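Local coordinates for ginlfy protein (Ginkgo biloba, PDB 4UDE) that probably acts as a DNA-binding transcription factor of the FLO/LFY family, this piece being its SAM oligomerization domain, at residues S9-L14 with N36-M41; L25-E30 with R51-I56. One frame throughout, in Å; residues are numbered along the deposited sequence.

Interaction 1: S9-L14 with N36-M41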
# COMPACT_ATOMS: atom_id res chain seq x y z
N SER A 9 -3.37 -10.75 -2.38
CA SER A 9 -2.56 -11.51 -1.44
C SER A 9 -1.24 -10.79 -1.22
O SER A 9 -0.82 -10.63 -0.08
CB SER A 9 -2.29 -12.93 -1.94
OG SER A 9 -3.42 -13.76 -1.74
N SER A 10 -0.59 -10.32 -2.30
CA SER A 10 0.66 -9.56 -2.25
C SER A 10 0.52 -8.34 -1.36
O SER A 10 1.36 -8.14 -0.50
CB SER A 10 1.10 -9.12 -3.64
OG SER A 10 1.55 -10.25 -4.36
N LEU A 11 -0.54 -7.54 -1.55
CA LEU A 11 -0.77 -6.34 -0.75
C LEU A 11 -1.11 -6.67 0.71
O LEU A 11 -0.63 -5.96 1.61
CB LEU A 11 -1.80 -5.38 -1.39
CG LEU A 11 -1.46 -4.78 -2.80
CD1 LEU A 11 -2.44 -3.67 -3.15
CD2 LEU A 11 -0.06 -4.19 -2.85
N GLU A 12 -1.90 -7.74 0.95
CA GLU A 12 -2.26 -8.21 2.30
C GLU A 12 -0.99 -8.50 3.06
O GLU A 12 -0.87 -8.09 4.21
CB GLU A 12 -3.11 -9.50 2.24
CG GLU A 12 -4.60 -9.27 2.09
CD GLU A 12 -5.45 -10.51 1.88
OE1 GLU A 12 -4.91 -11.64 1.91
OE2 GLU A 12 -6.67 -10.35 1.65
N GLU A 13 -0.03 -9.20 2.41
CA GLU A 13 1.27 -9.53 3.00
C GLU A 13 2.09 -8.29 3.32
O GLU A 13 2.71 -8.25 4.38
CB GLU A 13 2.07 -10.48 2.09
CG GLU A 13 1.54 -11.91 2.12
CD GLU A 13 1.46 -12.52 3.51
OE1 GLU A 13 2.51 -12.61 4.19
OE2 GLU A 13 0.33 -12.88 3.92
N LEU A 14 2.12 -7.30 2.41
CA LEU A 14 2.86 -6.06 2.65
C LEU A 14 2.29 -5.24 3.84
O LEU A 14 3.04 -4.74 4.68
CB LEU A 14 2.88 -5.18 1.38
CG LEU A 14 3.54 -3.77 1.50
CD1 LEU A 14 5.03 -3.86 1.75
CD2 LEU A 14 3.27 -2.95 0.27
N ASN A 36 6.08 -3.89 -5.80
CA ASN A 36 7.25 -3.34 -6.51
C ASN A 36 7.09 -1.87 -6.87
O ASN A 36 8.03 -1.10 -6.71
CB ASN A 36 7.60 -4.18 -7.74
CG ASN A 36 8.46 -5.37 -7.40
OD1 ASN A 36 8.58 -5.75 -6.26
ND2 ASN A 36 9.15 -5.91 -8.37
N THR A 37 5.90 -1.49 -7.30
CA THR A 37 5.59 -0.10 -7.62
C THR A 37 5.70 0.77 -6.37
O THR A 37 6.41 1.76 -6.41
CB THR A 37 4.22 0.00 -8.28
OG1 THR A 37 4.29 -0.66 -9.54
CG2 THR A 37 3.75 1.45 -8.45
N LEU A 38 5.01 0.38 -5.29
CA LEU A 38 5.00 1.10 -4.00
C LEU A 38 6.39 1.29 -3.39
O LEU A 38 6.70 2.40 -2.97
CB LEU A 38 4.03 0.44 -3.00
CG LEU A 38 2.54 0.43 -3.41
CD1 LEU A 38 1.78 -0.67 -2.65
CD2 LEU A 38 1.88 1.82 -3.21
N VAL A 39 7.25 0.25 -3.40
CA VAL A 39 8.61 0.36 -2.84
C VAL A 39 9.56 1.28 -3.64
O VAL A 39 10.62 1.68 -3.14
CB VAL A 39 9.27 -0.97 -2.38
CG1 VAL A 39 8.30 -1.78 -1.51
CG2 VAL A 39 9.77 -1.80 -3.57
N ASN A 40 9.17 1.62 -4.87
CA ASN A 40 9.98 2.49 -5.70
C ASN A 40 9.41 3.89 -5.80
O ASN A 40 9.95 4.72 -6.55
CB ASN A 40 10.20 1.84 -7.07
CG ASN A 40 11.32 0.86 -7.05
OD1 ASN A 40 12.49 1.23 -7.04
ND2 ASN A 40 10.98 -0.40 -6.88
N MET A 41 8.31 4.17 -5.06
CA MET A 41 7.67 5.49 -5.05
C MET A 41 8.28 6.35 -3.96
O MET A 41 8.74 5.82 -2.96
CB MET A 41 6.15 5.35 -4.83
CG MET A 41 5.40 4.98 -6.09
SD MET A 41 3.70 4.40 -5.81
CE MET A 41 2.96 5.85 -5.08

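Interaction 2: L25-E30 with R51-I56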
# COMPACT_ATOMS: atom_id res chain seq x y z
N LEU A 25 -7.35 -2.19 0.66
CA LEU A 25 -6.53 -3.13 -0.13
C LEU A 25 -7.19 -3.44 -1.46
O LEU A 25 -6.53 -3.40 -2.50
CB LEU A 25 -6.23 -4.44 0.64
CG LEU A 25 -5.41 -4.28 1.92
CD1 LEU A 25 -5.34 -5.57 2.71
CD2 LEU A 25 -4.02 -3.74 1.61
N THR A 26 -8.50 -3.73 -1.41
CA THR A 26 -9.37 -4.02 -2.56
C THR A 26 -9.31 -2.86 -3.55
O THR A 26 -9.15 -3.09 -4.74
CB THR A 26 -10.79 -4.35 -2.04
OG1 THR A 26 -10.82 -5.72 -1.66
CG2 THR A 26 -11.86 -4.10 -3.05
N LYS A 27 -9.44 -1.62 -3.06
CA LYS A 27 -9.39 -0.47 -3.93
C LYS A 27 -8.00 -0.28 -4.57
O LYS A 27 -7.92 0.01 -5.76
CB LYS A 27 -9.87 0.81 -3.21
CG LYS A 27 -10.08 2.01 -4.15
CD LYS A 27 -11.02 1.78 -5.34
CE LYS A 27 -12.47 1.64 -4.94
NZ LYS A 27 -13.33 1.37 -6.12
N MET A 28 -6.92 -0.48 -3.81
CA MET A 28 -5.54 -0.37 -4.32
C MET A 28 -5.26 -1.39 -5.45
O MET A 28 -4.66 -1.02 -6.45
CB MET A 28 -4.53 -0.49 -3.18
CG MET A 28 -4.59 0.68 -2.21
SD MET A 28 -3.42 0.51 -0.83
CE MET A 28 -1.88 0.83 -1.70
N VAL A 29 -5.76 -2.63 -5.32
CA VAL A 29 -5.63 -3.69 -6.35
C VAL A 29 -6.36 -3.24 -7.63
O VAL A 29 -5.80 -3.32 -8.72
CB VAL A 29 -6.20 -5.04 -5.84
CG1 VAL A 29 -6.29 -6.08 -6.96
CG2 VAL A 29 -5.36 -5.58 -4.69
N GLU A 30 -7.59 -2.72 -7.47
CA GLU A 30 -8.45 -2.23 -8.54
C GLU A 30 -7.78 -1.05 -9.27
O GLU A 30 -7.90 -0.93 -10.50
CB GLU A 30 -9.80 -1.86 -7.92
CG GLU A 30 -10.87 -1.36 -8.87
CD GLU A 30 -12.11 -0.87 -8.13
OE1 GLU A 30 -12.48 -1.48 -7.09
OE2 GLU A 30 -12.69 0.14 -8.58
N ARG A 51 -4.10 10.74 -0.69
CA ARG A 51 -5.04 11.82 -0.97
C ARG A 51 -6.03 11.40 -2.10
O ARG A 51 -7.23 11.68 -2.00
CB ARG A 51 -4.24 13.07 -1.38
CG ARG A 51 -4.93 14.39 -1.07
CD ARG A 51 -4.07 15.59 -1.49
NE ARG A 51 -2.75 15.61 -0.84
CZ ARG A 51 -1.59 15.41 -1.47
NH1 ARG A 51 -1.57 15.17 -2.78
NH2 ARG A 51 -0.45 15.44 -0.79
N THR A 52 -5.53 10.75 -3.15
CA THR A 52 -6.28 10.22 -4.30
C THR A 52 -7.34 9.18 -3.81
O THR A 52 -8.48 9.22 -4.25
CB THR A 52 -5.26 9.65 -5.32
OG1 THR A 52 -4.52 10.75 -5.85
CG2 THR A 52 -5.87 8.87 -6.47
N LEU A 53 -6.94 8.26 -2.92
CA LEU A 53 -7.85 7.26 -2.36
C LEU A 53 -9.10 7.92 -1.73
O LEU A 53 -10.22 7.49 -1.99
CB LEU A 53 -7.11 6.40 -1.32
CG LEU A 53 -6.27 5.25 -1.85
CD1 LEU A 53 -5.26 4.77 -0.79
CD2 LEU A 53 -7.13 4.11 -2.25
N VAL A 54 -8.89 8.97 -0.91
CA VAL A 54 -9.95 9.70 -0.20
C VAL A 54 -10.74 10.61 -1.16
O VAL A 54 -11.96 10.52 -1.20
CB VAL A 54 -9.37 10.54 0.99
CG1 VAL A 54 -10.45 11.40 1.65
CG2 VAL A 54 -8.67 9.66 2.02
N ASP A 55 -10.05 11.52 -1.88
CA ASP A 55 -10.68 12.52 -2.76
C ASP A 55 -11.36 11.98 -4.01
O ASP A 55 -12.44 12.43 -4.34
CB ASP A 55 -9.68 13.63 -3.13
CG ASP A 55 -9.15 14.48 -1.97
OD1 ASP A 55 -9.67 14.34 -0.83
OD2 ASP A 55 -8.26 15.33 -2.21
N ILE A 56 -10.71 11.06 -4.73
CA ILE A 56 -11.25 10.56 -5.99
C ILE A 56 -11.99 9.24 -5.85
O ILE A 56 -13.07 9.08 -6.41
CB ILE A 56 -10.10 10.50 -7.06
CG1 ILE A 56 -9.44 11.89 -7.24
CG2 ILE A 56 -10.59 9.92 -8.41
CD1 ILE A 56 -8.04 11.83 -7.71

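Interaction 1: S9-L14 with N36-M41
Leu11 and Leu14 meet Leu38 through methyl groups alone, with no ring or planar group between them. The amide of Asn40 works behind the contact instead, within 36-41: it sends ND2 along its own plane to Asn36 O, 3.0 Å away. The bond is nearly straight, with an N-H...O angle of 173°. It ties the Asn40 side chain back to the carbonyl of Asn36, four residues earlier. Across the contact, Leu38 CD1 is the shared point. Leu11 CD2 lies 4.0 Å from Leu38 CD1, and Leu14 CD2 approaches that same methyl equally closely, 4.0 Å from it. The two incoming methyls are themselves 4.7 Å apart, Leu11 CD2 to Leu14 CD2, so Leu38 CD1 faces two side chains about one helical turn apart on helix 2-15. Leu14 reaches it because CG stands anti to the backbone N (chi1 175°), while the Leu11 side chain crosses that of Leu38 at about a right angle. With the nearest CA atoms, Leu11 and Leu38, 10.0 Å apart, the helices are joined by side-chain ends. Phe33 and Leu46 also pack on Leu38, and Glu76 of helix 63-83 touches Leu14. Such leucine packing between the first helix and a short third one belongs to the hydrophobic core of the five-helix SAM fold.

Interaction 2: L25-E30 with R51-I56
Lys27 swings CG anti to its backbone N (chi1 -170°), Leu53 keeps CG anti to the carbonyl carbon (chi1 -82°), and the two side chains then run alongside each other, pointing opposite ways. Within the SAM domain this joins helix 22-30 to helix 43-55. Lys27 CG comes 4.1 Å from Leu53 CD2, and Met28 CG lies 4.3 Å from that methyl, so two consecutive residues of one helix meet a single branch of Leu53, from directions about a right angle apart. The CA atoms of Lys27 and Leu53, 8.0 Å apart, mark the closest CA approach of the two segments. Beyond CG the lysine chain bends at chi2 and chi3 and leaves the leucine: NZ of Lys27 is 7.8 Å from Leu53 CD2. An alanine here removes the CG methylene and the ammonium group, and would probably leave Leu53 CD2 less covered and the Glu30 carboxylate without its lysine mate. Val59 and Met31, both in loops, also touch Lys27 and Leu53 respectively. The charged end of the lysine is held within its own helix, where NZ forms a 2.8 Å salt bridge to Glu30 OE2; NZ sits out of the carboxylate plane (by 37°) rather than in it.

How the interactions relate
Both contacts are small and apolar, burying 115 Å² in interaction 1 and 107 Å² in interaction 2, with no hydrogen bond across either. Interaction 1 lies deeper, its centre about 6 Å from that of the chain against 10 Å for interaction 2, and its atom contacts within 4.5 Å are all leucine to leucine. The second mixes buried Met28 and Leu53 with a lysine whose charged end is turned to its own helix. Both are buried contacts, yet each has one partly exposed member, Leu14 or Lys27. They use different helix pairs, 2-15 with 35-39 and 22-30 with 43-55, whose segments alternate along the chain. Leu11 couples them: its CD1 lies 3.8 Å from Met28 CB, while its other methyl serves interaction 1.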